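Local coordinates for beta-ketoacyl-[acyl-carrier-protein] synthase FabY (Pseudomonas aeruginosa, PDB 4CW4), which catalyses the condensation of acetyl-CoA with malonyl-ACP to form acetoacetyl-ACP, the primer that starts bacterial fatty acid synthesis, at residues Asp347-Cys359 against Gly501-His513. Numbering follows the deposited sequence.
Sequences DFRRASRPFGENC and GIKTIDKVADDVH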
# COMPACT_ATOMS: atom_id res chain seq x y z
N ASP A 347 19.39 -6.35 29.46
CA ASP A 347 20.26 -5.93 28.38
C ASP A 347 19.43 -5.72 27.10
O ASP A 347 19.14 -6.68 26.36
CB ASP A 347 21.33 -6.98 28.13
CG ASP A 347 22.34 -6.58 27.07
OD1 ASP A 347 22.16 -5.52 26.42
OD2 ASP A 347 23.33 -7.34 26.89
N PHE A 348 19.02 -4.48 26.84
CA PHE A 348 18.15 -4.22 25.71
C PHE A 348 18.86 -4.44 24.38
O PHE A 348 18.21 -4.55 23.36
CB PHE A 348 17.55 -2.83 25.78
CG PHE A 348 16.53 -2.68 26.87
CD1 PHE A 348 15.30 -3.27 26.74
CD2 PHE A 348 16.81 -1.97 28.03
CE1 PHE A 348 14.34 -3.16 27.74
CE2 PHE A 348 15.86 -1.85 29.03
CZ PHE A 348 14.62 -2.46 28.88
N ARG A 349 20.19 -4.50 24.39
CA ARG A 349 20.92 -4.85 23.17
C ARG A 349 20.64 -6.27 22.73
O ARG A 349 20.89 -6.61 21.57
CB ARG A 349 22.42 -4.60 23.34
CG ARG A 349 22.68 -3.11 23.53
CD ARG A 349 24.10 -2.68 23.80
NE ARG A 349 24.14 -1.21 23.74
CZ ARG A 349 23.86 -0.40 24.74
NH1 ARG A 349 23.57 -0.89 25.95
NH2 ARG A 349 23.89 0.91 24.56
N ARG A 350 20.11 -7.09 23.64
CA ARG A 350 19.77 -8.47 23.31
C ARG A 350 18.25 -8.65 23.29
O ARG A 350 17.74 -9.75 23.52
CB ARG A 350 20.43 -9.43 24.30
CG ARG A 350 21.95 -9.40 24.21
CD ARG A 350 22.60 -10.27 25.27
NE ARG A 350 22.28 -11.68 25.09
CZ ARG A 350 22.59 -12.65 25.92
NH1 ARG A 350 23.26 -12.39 27.04
NH2 ARG A 350 22.22 -13.90 25.65
N ALA A 351 17.52 -7.58 22.98
CA ALA A 351 16.06 -7.69 22.97
C ALA A 351 15.57 -8.65 21.88
O ALA A 351 14.53 -9.28 22.03
CB ALA A 351 15.41 -6.35 22.79
N SER A 352 16.34 -8.74 20.80
CA SER A 352 15.97 -9.55 19.64
C SER A 352 16.84 -10.81 19.58
O SER A 352 18.04 -10.75 19.31
CB SER A 352 16.10 -8.73 18.37
OG SER A 352 15.54 -9.43 17.28
N ARG A 353 16.18 -11.94 19.84
CA ARG A 353 16.82 -13.24 20.06
C ARG A 353 16.19 -14.32 19.16
O ARG A 353 15.53 -15.24 19.65
CB ARG A 353 16.62 -13.64 21.54
CG ARG A 353 17.45 -12.81 22.51
CD ARG A 353 16.83 -12.84 23.92
NE ARG A 353 17.61 -12.15 24.95
CZ ARG A 353 18.44 -12.75 25.81
NH1 ARG A 353 18.66 -14.06 25.74
NH2 ARG A 353 19.05 -12.02 26.73
N PRO A 354 16.29 -14.15 17.84
CA PRO A 354 15.72 -15.16 16.92
C PRO A 354 16.18 -16.58 17.27
O PRO A 354 17.36 -16.80 17.49
CB PRO A 354 16.28 -14.74 15.55
CG PRO A 354 16.64 -13.30 15.70
CD PRO A 354 17.10 -13.15 17.13
N PHE A 355 15.23 -17.51 17.34
CA PHE A 355 15.48 -18.93 17.59
C PHE A 355 16.01 -19.27 18.98
O PHE A 355 16.25 -20.43 19.26
CB PHE A 355 16.35 -19.53 16.48
CG PHE A 355 15.70 -19.43 15.13
CD1 PHE A 355 14.58 -20.19 14.82
CD2 PHE A 355 16.16 -18.52 14.21
CE1 PHE A 355 13.94 -20.04 13.61
CE2 PHE A 355 15.54 -18.38 12.99
CZ PHE A 355 14.43 -19.15 12.68
N GLY A 356 16.13 -18.26 19.86
CA GLY A 356 16.48 -18.49 21.24
C GLY A 356 15.27 -18.38 22.14
O GLY A 356 14.17 -18.17 21.66
N GLU A 357 15.48 -18.54 23.44
CA GLU A 357 14.48 -18.06 24.40
C GLU A 357 14.17 -16.61 24.03
O GLU A 357 15.08 -15.79 23.87
CB GLU A 357 14.98 -18.18 25.84
CG GLU A 357 15.31 -19.60 26.27
CD GLU A 357 14.10 -20.52 26.26
OE1 GLU A 357 13.00 -20.05 26.61
OE2 GLU A 357 14.26 -21.70 25.88
N ASN A 358 12.90 -16.29 23.85
CA ASN A 358 12.53 -14.98 23.34
C ASN A 358 11.09 -14.62 23.70
O ASN A 358 10.38 -15.44 24.31
CB ASN A 358 12.83 -14.84 21.82
CG ASN A 358 12.09 -15.84 20.96
OD1 ASN A 358 11.00 -16.31 21.31
ND2 ASN A 358 12.63 -16.12 19.77
N CYS A 359 10.69 -13.39 23.38
CA CYS A 359 9.41 -12.89 23.88
C CYS A 359 8.81 -11.75 23.07
O CYS A 359 8.09 -10.91 23.60
CB CYS A 359 9.58 -12.46 25.34
SG CYS A 359 10.83 -11.17 25.61
N GLY A 501 26.42 -14.80 12.77
CA GLY A 501 25.79 -15.56 13.83
C GLY A 501 24.60 -14.84 14.43
O GLY A 501 24.39 -13.65 14.20
N ILE A 502 23.81 -15.56 15.21
CA ILE A 502 22.74 -14.96 16.02
C ILE A 502 23.38 -14.71 17.39
O ILE A 502 23.29 -15.54 18.31
CB ILE A 502 21.50 -15.86 16.12
CG1 ILE A 502 21.07 -16.32 14.71
CG2 ILE A 502 20.38 -15.10 16.83
CD1 ILE A 502 19.85 -17.22 14.70
N LYS A 503 24.06 -13.58 17.53
CA LYS A 503 24.96 -13.40 18.68
C LYS A 503 24.23 -13.07 19.96
O LYS A 503 24.82 -13.14 21.04
CB LYS A 503 26.00 -12.33 18.36
CG LYS A 503 26.91 -12.74 17.25
CD LYS A 503 27.96 -11.70 16.93
CE LYS A 503 28.73 -12.15 15.75
NZ LYS A 503 28.97 -11.04 14.82
N THR A 504 22.96 -12.71 19.85
CA THR A 504 22.17 -12.34 21.01
C THR A 504 21.65 -13.53 21.81
O THR A 504 21.18 -13.35 22.94
CB THR A 504 20.97 -11.53 20.58
OG1 THR A 504 20.26 -12.27 19.58
CG2 THR A 504 21.39 -10.19 20.00
N ILE A 505 21.73 -14.74 21.26
CA ILE A 505 21.23 -15.94 21.96
C ILE A 505 22.37 -16.75 22.53
O ILE A 505 23.50 -16.73 22.02
CB ILE A 505 20.30 -16.82 21.06
CG1 ILE A 505 21.08 -17.56 19.98
CG2 ILE A 505 19.20 -15.94 20.45
CD1 ILE A 505 20.22 -18.55 19.20
N ASP A 506 22.08 -17.49 23.60
CA ASP A 506 23.10 -18.33 24.21
C ASP A 506 23.07 -19.73 23.72
O ASP A 506 24.06 -20.46 23.79
CB ASP A 506 22.93 -18.32 25.72
CG ASP A 506 23.38 -17.03 26.30
OD1 ASP A 506 24.50 -16.63 25.94
OD2 ASP A 506 22.62 -16.40 27.05
N LYS A 507 21.90 -20.11 23.25
CA LYS A 507 21.67 -21.36 22.58
C LYS A 507 20.28 -21.31 21.99
O LYS A 507 19.44 -20.47 22.34
CB LYS A 507 21.82 -22.54 23.52
CG LYS A 507 20.60 -22.89 24.34
CD LYS A 507 20.63 -24.38 24.70
CE LYS A 507 19.25 -24.83 25.13
NZ LYS A 507 18.67 -23.86 26.08
N VAL A 508 20.04 -22.24 21.09
CA VAL A 508 18.77 -22.33 20.41
C VAL A 508 17.74 -22.89 21.38
O VAL A 508 18.03 -23.81 22.15
CB VAL A 508 18.96 -23.22 19.15
CG1 VAL A 508 17.64 -23.53 18.51
CG2 VAL A 508 19.90 -22.52 18.17
N ALA A 509 16.54 -22.31 21.40
CA ALA A 509 15.50 -22.80 22.31
C ALA A 509 15.21 -24.28 22.10
O ALA A 509 15.28 -24.79 20.97
CB ALA A 509 14.21 -21.98 22.18
N ASP A 510 14.85 -24.95 23.19
CA ASP A 510 14.62 -26.39 23.16
C ASP A 510 13.52 -26.83 22.20
O ASP A 510 13.53 -27.96 21.76
CB ASP A 510 14.27 -26.89 24.56
CG ASP A 510 15.40 -26.68 25.55
OD1 ASP A 510 16.32 -27.52 25.55
OD2 ASP A 510 15.35 -25.68 26.30
N ASP A 511 12.58 -25.95 21.87
CA ASP A 511 11.46 -26.34 21.01
C ASP A 511 11.69 -26.06 19.53
O ASP A 511 10.82 -26.30 18.71
CB ASP A 511 10.13 -25.74 21.49
CG ASP A 511 10.13 -24.21 21.54
OD1 ASP A 511 11.08 -23.59 21.01
OD2 ASP A 511 9.15 -23.65 22.10
N VAL A 512 12.87 -25.54 19.18
CA VAL A 512 13.17 -25.27 17.79
C VAL A 512 13.51 -26.58 17.06
O VAL A 512 14.21 -27.43 17.59
CB VAL A 512 14.33 -24.28 17.69
CG1 VAL A 512 14.85 -24.18 16.26
CG2 VAL A 512 13.88 -22.90 18.20
N HIS A 513 13.01 -26.72 15.84
CA HIS A 513 13.26 -27.91 15.02
C HIS A 513 14.59 -27.74 14.29
O HIS A 513 14.70 -26.88 13.42
CB HIS A 513 12.13 -28.09 14.01
CG HIS A 513 10.79 -28.33 14.61
ND1 HIS A 513 9.85 -29.16 14.03
CD2 HIS A 513 10.20 -27.84 15.73
CE1 HIS A 513 8.75 -29.17 14.76
NE2 HIS A 513 8.94 -28.37 15.79
O HOH W 1 23.64 -14.74 28.68
O HOH W 2 19.82 -16.55 27.43
O HOH W 3 13.27 -24.02 26.10
O HOH W 4 18.72 -18.87 24.26
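Two loops, 347-359 leading into strand 366-374 and, after helix 482-496, the loop 501-513, pack along each other through polar bonds at T504 and A509 and an apolar strip between them. R350 takes hold of T504 side-on: its NE and NH2 both donate to T504 O, NE at 2.9 Å, from the same face of that carbonyl. The bend at chi3 (64°) turns the guanidinium back toward the other loop, where, in the conformer of D506 described here, one of two, NH2 also forms a salt bridge with D506 OD2 at 2.9 Å, meeting it from above the carboxylate plane. T504 OG1 in turn donates to S352 O (2.7 Å), in the carbonyl plane and on a lone pair.

Both loops belong to the thiolase-like ketosynthase fold, and 347-359 runs beside the active site: the F355 side chain lies about 7 Å from that of H439, a predicted catalytic residue. A type II turn from R353 to G356 brings P354 CD within 3.8 Å of I502 CG2, while I502 CD1 approaches the F355 ring edge at CD2. I505 CG2 packs against R353 CB (3.6 Å) and the CA of G356. Within the turn, F355 O accepts from A509 N at 2.9 Å, nearly straight (162°); beyond it, a water probably bridges the carboxylates of E357 and D510, whose OE2 and OD2 lie 4.1 Å apart.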